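Local coordinates for protein neural cell adhesion molecule 1 (Homo sapiens, PDB 2HAZ) that probably mediates adhesion between neural cells, its first fibronectin type III repeat carrying a helix critical for polysialylation of its N-glycans, at residues V15-S20 and S98-Q103; A42-V47 and V68-L73. All coordinates share one frame; numbering follows the deposited sequence.

Contact 1 (V15-S20 and S98-Q103)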
loop_
_atom_site.group_PDB
_atom_site.type_symbol
_atom_site.label_atom_id
_atom_site.label_comp_id
_atom_site.label_asym_id
_atom_site.label_seq_id
_atom_site.Cartn_x
_atom_site.Cartn_y
_atom_site.Cartn_z
ATOM N N VAL A 15 -5.552 7.618 4.694
ATOM C CA VAL A 15 -6.470 6.638 4.148
ATOM C C VAL A 15 -7.900 7.159 4.296
ATOM O O VAL A 15 -8.315 7.553 5.395
ATOM C CB VAL A 15 -6.340 5.301 4.883
ATOM C CG1 VAL A 15 -7.277 4.269 4.262
ATOM C CG2 VAL A 15 -4.873 4.829 4.894
ATOM N N GLU A 16 -8.635 7.207 3.196
ATOM C CA GLU A 16 -10.022 7.640 3.247
ATOM C C GLU A 16 -10.882 6.395 3.151
ATOM O O GLU A 16 -11.034 5.818 2.071
ATOM C CB GLU A 16 -10.361 8.636 2.133
ATOM C CG GLU A 16 -9.418 9.826 2.048
ATOM C CD GLU A 16 -9.232 10.326 0.623
ATOM O OE1 GLU A 16 -8.198 9.972 0.007
ATOM O OE2 GLU A 16 -10.118 11.055 0.099
ATOM N N PRO A 17 -11.413 5.945 4.297
ATOM C CA PRO A 17 -12.239 4.758 4.290
ATOM C C PRO A 17 -13.716 5.020 4.031
ATOM O O PRO A 17 -14.264 6.062 4.424
ATOM C CB PRO A 17 -12.035 4.193 5.702
ATOM C CG PRO A 17 -11.836 5.425 6.550
ATOM C CD PRO A 17 -11.220 6.480 5.662
ATOM N N TYR A 18 -14.337 4.060 3.368
ATOM C CA TYR A 18 -15.779 3.972 3.300
ATOM C C TYR A 18 -16.225 2.729 4.078
ATOM O O TYR A 18 -15.651 2.424 5.140
ATOM C CB TYR A 18 -16.228 4.000 1.829
ATOM C CG TYR A 18 -15.757 5.283 1.214
ATOM C CD1 TYR A 18 -16.454 6.474 1.438
ATOM C CD2 TYR A 18 -14.561 5.338 0.503
ATOM C CE1 TYR A 18 -15.998 7.678 0.930
ATOM C CE2 TYR A 18 -14.099 6.539 -0.014
ATOM C CZ TYR A 18 -14.827 7.697 0.209
ATOM O OH TYR A 18 -14.389 8.882 -0.304
ATOM N N SER A 19 -17.202 1.994 3.556
ATOM C CA SER A 19 -17.771 0.867 4.289
ATOM C C SER A 19 -17.008 -0.424 4.100
ATOM O O SER A 19 -16.675 -1.095 5.072
ATOM C CB SER A 19 -19.264 0.676 3.968
ATOM O OG SER A 19 -20.004 1.702 4.597
ATOM N N SER A 20 -16.743 -0.773 2.847
ATOM C CA SER A 20 -16.063 -2.022 2.519
ATOM C C SER A 20 -14.792 -1.774 1.675
ATOM O O SER A 20 -14.134 -2.720 1.232
ATOM C CB SER A 20 -17.032 -2.950 1.790
ATOM O OG SER A 20 -17.366 -2.421 0.509
ATOM N N SER A 98 -0.179 2.220 8.476
ATOM C CA SER A 98 -1.158 3.261 8.788
ATOM C C SER A 98 -2.458 2.601 9.207
ATOM O O SER A 98 -2.922 1.671 8.550
ATOM C CB SER A 98 -1.417 4.140 7.569
ATOM O OG SER A 98 -2.371 5.160 7.868
ATOM N N GLU A 99 -3.050 3.083 10.293
ATOM C CA GLU A 99 -4.239 2.452 10.825
ATOM C C GLU A 99 -5.461 3.312 10.472
ATOM O O GLU A 99 -5.412 4.541 10.581
ATOM C CB GLU A 99 -4.088 2.242 12.341
ATOM C CG GLU A 99 -3.187 1.047 12.778
ATOM C CD GLU A 99 -1.658 1.346 12.837
ATOM O OE1 GLU A 99 -1.206 2.169 13.679
ATOM O OE2 GLU A 99 -0.888 0.720 12.066
ATOM N N PHE A 100 -6.535 2.673 10.014
ATOM C CA PHE A 100 -7.798 3.360 9.749
ATOM C C PHE A 100 -8.986 2.493 10.199
ATOM O O PHE A 100 -8.808 1.317 10.553
ATOM C CB PHE A 100 -7.932 3.699 8.259
ATOM C CG PHE A 100 -8.003 2.482 7.370
ATOM C CD1 PHE A 100 -9.236 1.934 6.998
ATOM C CD2 PHE A 100 -6.832 1.872 6.910
ATOM C CE1 PHE A 100 -9.289 0.785 6.183
ATOM C CE2 PHE A 100 -6.876 0.745 6.104
ATOM C CZ PHE A 100 -8.101 0.192 5.748
ATOM N N LYS A 101 -10.188 3.073 10.163
ATOM C CA LYS A 101 -11.424 2.348 10.502
ATOM C C LYS A 101 -12.482 2.536 9.415
ATOM O O LYS A 101 -12.757 3.661 8.979
ATOM C CB LYS A 101 -11.969 2.812 11.865
ATOM C CG LYS A 101 -12.975 1.829 12.486
ATOM C CD LYS A 101 -13.430 2.326 13.869
ATOM C CE LYS A 101 -14.146 1.208 14.604
ATOM N NZ LYS A 101 -14.953 1.688 15.761
ATOM N N THR A 102 -13.073 1.429 8.973
ATOM C CA THR A 102 -14.141 1.505 7.988
ATOM C C THR A 102 -15.376 2.077 8.676
ATOM O O THR A 102 -15.618 1.814 9.856
ATOM C CB THR A 102 -14.452 0.118 7.340
ATOM O OG1 THR A 102 -14.530 -0.895 8.354
ATOM C CG2 THR A 102 -13.364 -0.282 6.329
ATOM N N GLN A 103 -16.127 2.885 7.938
ATOM C CA GLN A 103 -17.373 3.465 8.418
ATOM C C GLN A 103 -18.465 2.419 8.643
ATOM O O GLN A 103 -18.441 1.352 8.025
ATOM C CB GLN A 103 -17.875 4.514 7.423
ATOM C CG GLN A 103 -16.882 5.643 7.203
ATOM C CD GLN A 103 -17.499 6.784 6.423
ATOM O OE1 GLN A 103 -18.531 7.335 6.827
ATOM N NE2 GLN A 103 -16.881 7.148 5.304
#

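Contact 2 (A42-V47 and V68-L73)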
loop_
_atom_site.group_PDB
_atom_site.type_symbol
_atom_site.label_atom_id
_atom_site.label_comp_id
_atom_site.label_asym_id
_atom_site.label_seq_id
_atom_site.Cartn_x
_atom_site.Cartn_y
_atom_site.Cartn_z
ATOM N N ALA A 42 -0.129 -3.629 -1.826
ATOM C CA ALA A 42 -0.769 -3.275 -0.565
ATOM C C ALA A 42 -1.045 -4.530 0.240
ATOM O O ALA A 42 -1.559 -5.506 -0.294
ATOM C CB ALA A 42 -2.081 -2.530 -0.803
ATOM N N GLU A 43 -0.687 -4.485 1.515
ATOM C CA GLU A 43 -1.042 -5.504 2.497
ATOM C C GLU A 43 -1.877 -4.865 3.607
ATOM O O GLU A 43 -1.517 -3.790 4.125
ATOM C CB GLU A 43 0.223 -6.128 3.089
ATOM C CG GLU A 43 1.186 -6.676 2.046
ATOM C CD GLU A 43 2.427 -7.270 2.668
ATOM O OE1 GLU A 43 3.411 -6.519 2.879
ATOM O OE2 GLU A 43 2.412 -8.494 2.955
ATOM N N TRP A 44 -2.982 -5.511 3.984
ATOM C CA TRP A 44 -3.819 -4.981 5.078
ATOM C C TRP A 44 -4.283 -6.101 5.988
ATOM O O TRP A 44 -4.378 -7.257 5.562
ATOM C CB TRP A 44 -5.016 -4.163 4.553
ATOM C CG TRP A 44 -5.992 -4.938 3.698
ATOM C CD1 TRP A 44 -7.130 -5.579 4.110
ATOM C CD2 TRP A 44 -5.886 -5.178 2.289
ATOM N NE1 TRP A 44 -7.761 -6.163 3.030
ATOM C CE2 TRP A 44 -7.022 -5.923 1.901
ATOM C CE3 TRP A 44 -4.970 -4.781 1.304
ATOM C CZ2 TRP A 44 -7.234 -6.338 0.573
ATOM C CZ3 TRP A 44 -5.190 -5.180 -0.023
ATOM C CH2 TRP A 44 -6.319 -5.940 -0.371
ATOM N N ARG A 45 -4.566 -5.754 7.237
ATOM C CA ARG A 45 -5.172 -6.714 8.158
ATOM C C ARG A 45 -5.976 -6.004 9.240
ATOM O O ARG A 45 -5.617 -4.895 9.677
ATOM C CB ARG A 45 -4.112 -7.617 8.787
ATOM C CG ARG A 45 -3.041 -6.904 9.532
ATOM C CD ARG A 45 -2.352 -7.763 10.604
ATOM N NE ARG A 45 -1.541 -6.853 11.415
ATOM C CZ ARG A 45 -1.837 -6.451 12.652
ATOM N NH1 ARG A 45 -2.911 -6.921 13.290
ATOM N NH2 ARG A 45 -1.032 -5.586 13.268
ATOM N N ALA A 46 -7.074 -6.638 9.652
ATOM C CA ALA A 46 -7.876 -6.137 10.751
ATOM C C ALA A 46 -7.028 -6.222 12.025
ATOM O O ALA A 46 -6.458 -7.270 12.338
ATOM C CB ALA A 46 -9.153 -6.944 10.886
ATOM N N VAL A 47 -6.921 -5.101 12.741
ATOM C CA VAL A 47 -6.145 -5.049 13.983
ATOM C C VAL A 47 -6.663 -6.136 14.957
ATOM O O VAL A 47 -7.874 -6.291 15.139
ATOM C CB VAL A 47 -6.226 -3.629 14.599
ATOM C CG1 VAL A 47 -5.613 -3.589 15.983
ATOM C CG2 VAL A 47 -5.553 -2.588 13.673
ATOM N N VAL A 68 -4.045 3.893 -4.090
ATOM C CA VAL A 68 -4.511 2.552 -4.382
ATOM C C VAL A 68 -5.780 2.286 -3.552
ATOM O O VAL A 68 -5.924 2.790 -2.417
ATOM C CB VAL A 68 -3.417 1.466 -4.153
ATOM C CG1 VAL A 68 -2.248 1.677 -5.106
ATOM C CG2 VAL A 68 -2.945 1.427 -2.693
ATOM N N THR A 69 -6.695 1.513 -4.128
ATOM C CA THR A 69 -7.970 1.211 -3.490
ATOM C C THR A 69 -7.980 -0.203 -2.980
ATOM O O THR A 69 -7.870 -1.156 -3.755
ATOM C CB THR A 69 -9.175 1.351 -4.448
ATOM O OG1 THR A 69 -9.172 2.642 -5.054
ATOM C CG2 THR A 69 -10.485 1.162 -3.671
ATOM N N ILE A 70 -8.152 -0.334 -1.676
ATOM C CA ILE A 70 -8.289 -1.641 -1.081
ATOM C C ILE A 70 -9.773 -1.977 -0.954
ATOM O O ILE A 70 -10.637 -1.087 -0.768
ATOM C CB ILE A 70 -7.489 -1.777 0.250
ATOM C CG1 ILE A 70 -7.966 -0.774 1.299
ATOM C CG2 ILE A 70 -5.962 -1.615 -0.005
ATOM C CD1 ILE A 70 -7.097 -0.727 2.571
ATOM N N VAL A 71 -10.063 -3.264 -1.088
ATOM C CA VAL A 71 -11.432 -3.774 -1.213
ATOM C C VAL A 71 -11.708 -4.925 -0.250
ATOM O O VAL A 71 -10.815 -5.392 0.462
ATOM C CB VAL A 71 -11.719 -4.298 -2.660
ATOM C CG1 VAL A 71 -11.655 -3.178 -3.686
ATOM C CG2 VAL A 71 -10.754 -5.426 -3.019
ATOM N N GLY A 72 -12.959 -5.374 -0.234
ATOM C CA GLY A 72 -13.355 -6.546 0.536
ATOM C C GLY A 72 -13.213 -6.401 2.036
ATOM O O GLY A 72 -13.013 -7.401 2.748
ATOM N N LEU A 73 -13.339 -5.165 2.515
ATOM C CA LEU A 73 -13.242 -4.861 3.928
ATOM C C LEU A 73 -14.608 -5.033 4.586
ATOM O O LEU A 73 -15.651 -5.018 3.915
ATOM C CB LEU A 73 -12.730 -3.437 4.157
ATOM C CG LEU A 73 -11.434 -3.014 3.444
ATOM C CD1 LEU A 73 -11.228 -1.522 3.607
ATOM C CD2 LEU A 73 -10.243 -3.808 3.996
HETATM O O HOH W 1 -10.150 -7.721 3.498
#

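Contact 1 (V15-S20 and S98-Q103)
Gln-103 holds the end of strand 11-17 and the first loop residue after it, through two hydrogen bonds. Its side-chain NE2 donates to Pro-17 O at 3.0 Å, a nearly straight bond (170°) with Pro-17 O in the plane of the Gln-103 amide. One residue on, the backbone N of Gln-103 binds Tyr-18 O at 2.9 Å; that bond is more bent, and the donor stands above the carbonyl plane. With CG anti to its own carbonyl carbon and the chain extended beyond, the Gln-103 side chain runs beside that of Tyr-18, both pointing the same way, their ring and amide planes 35° apart.

Pro-17 turns its ring to the other strand, where CG lies 3.1 Å from Lys-101 O and CB packs at 3.8 Å against CD1 of Phe-100. Val-15 covers one face of that phenyl group: its CG1, set anti to the backbone N (chi1 -178°), sits 3.8 Å from the Phe-100 ring centroid in a CH-pi contact, while CG2 touches Ser-98 OG. Beyond the pair, Val-81 and Ala-22 also pack on Phe-100. The hydroxyl of Thr-102 is held elsewhere, by Lys-74 O and Thr-77 N.

Chemically the contact has two halves: apolar side chains join the edge strands of the two sheets, and hydrogen bonds to two successive carbonyls fasten the residues after strand 90-101 to the end of strand 11-17 and the start of its loop.

Contact 2 (A42-V47 and V68-L73)
The indole NE1 of Trp-44 donates to a water at 2.9 Å, which lies at the ring edge in the plane of the indole. The same water donates to Gly-72 O at 3.0 Å, so a single molecule bridges the two segments, which have no direct hydrogen bond between them.

Trp-44 accounts for most of the rest. CG lies between the backbone N and the carbonyl carbon (chi1 62°), which directs the indole across to strand 67-70. Ile-70 covers one face of it: CB stands 4.1 Å from the centroid of the six-membered ring, only 11° off the normal, and CG2 approaches CE3 at 3.6 Å. Leu-73 CD2 lies 3.6 Å from NE1 at the pyrrole ring; Val-71 O lies 3.7 Å from CZ2 of the benzo ring. Beyond the benzo rim, Ala-42 CB meets Ile-70 CG2 at 4.1 Å. The ring of His-53, on the neighbouring strand of the same sheet, also meets the indole, and Tyr-57 packs on both Ala-42 and Ile-70.

The backbone N of Val-71 is buried here without a partner in the model. Strand 39-46 (C) of the four-stranded sheet packs face to face with strand 67-70 (E) of the three-stranded one, as in the fibronectin type III beta sandwich.

Contacts 1 and 2 meet through apolar side chains between the sheets, their centres about 9 Å apart, and each joins the same three-stranded sheet to the same four-stranded one. Phe-100 is one go-between: its CZ comes within 3.5 Å of Ile-70 CD1, so the phenyl ring reaches from contact 1 into the layer where Ile-70 covers the indole. Leu-73 is another, with CD1 lying 3.7 Å from Thr-102 CG2. A probable backbone hydrogen bond, Leu-73 N to Ser-20 O at 2.9 Å, ties the two loops together. The sodium ion bound by Asp-13 and Asp-27 is remote, about 12 Å from the Ser-98 side chain and about 14 Å from that of Val-68.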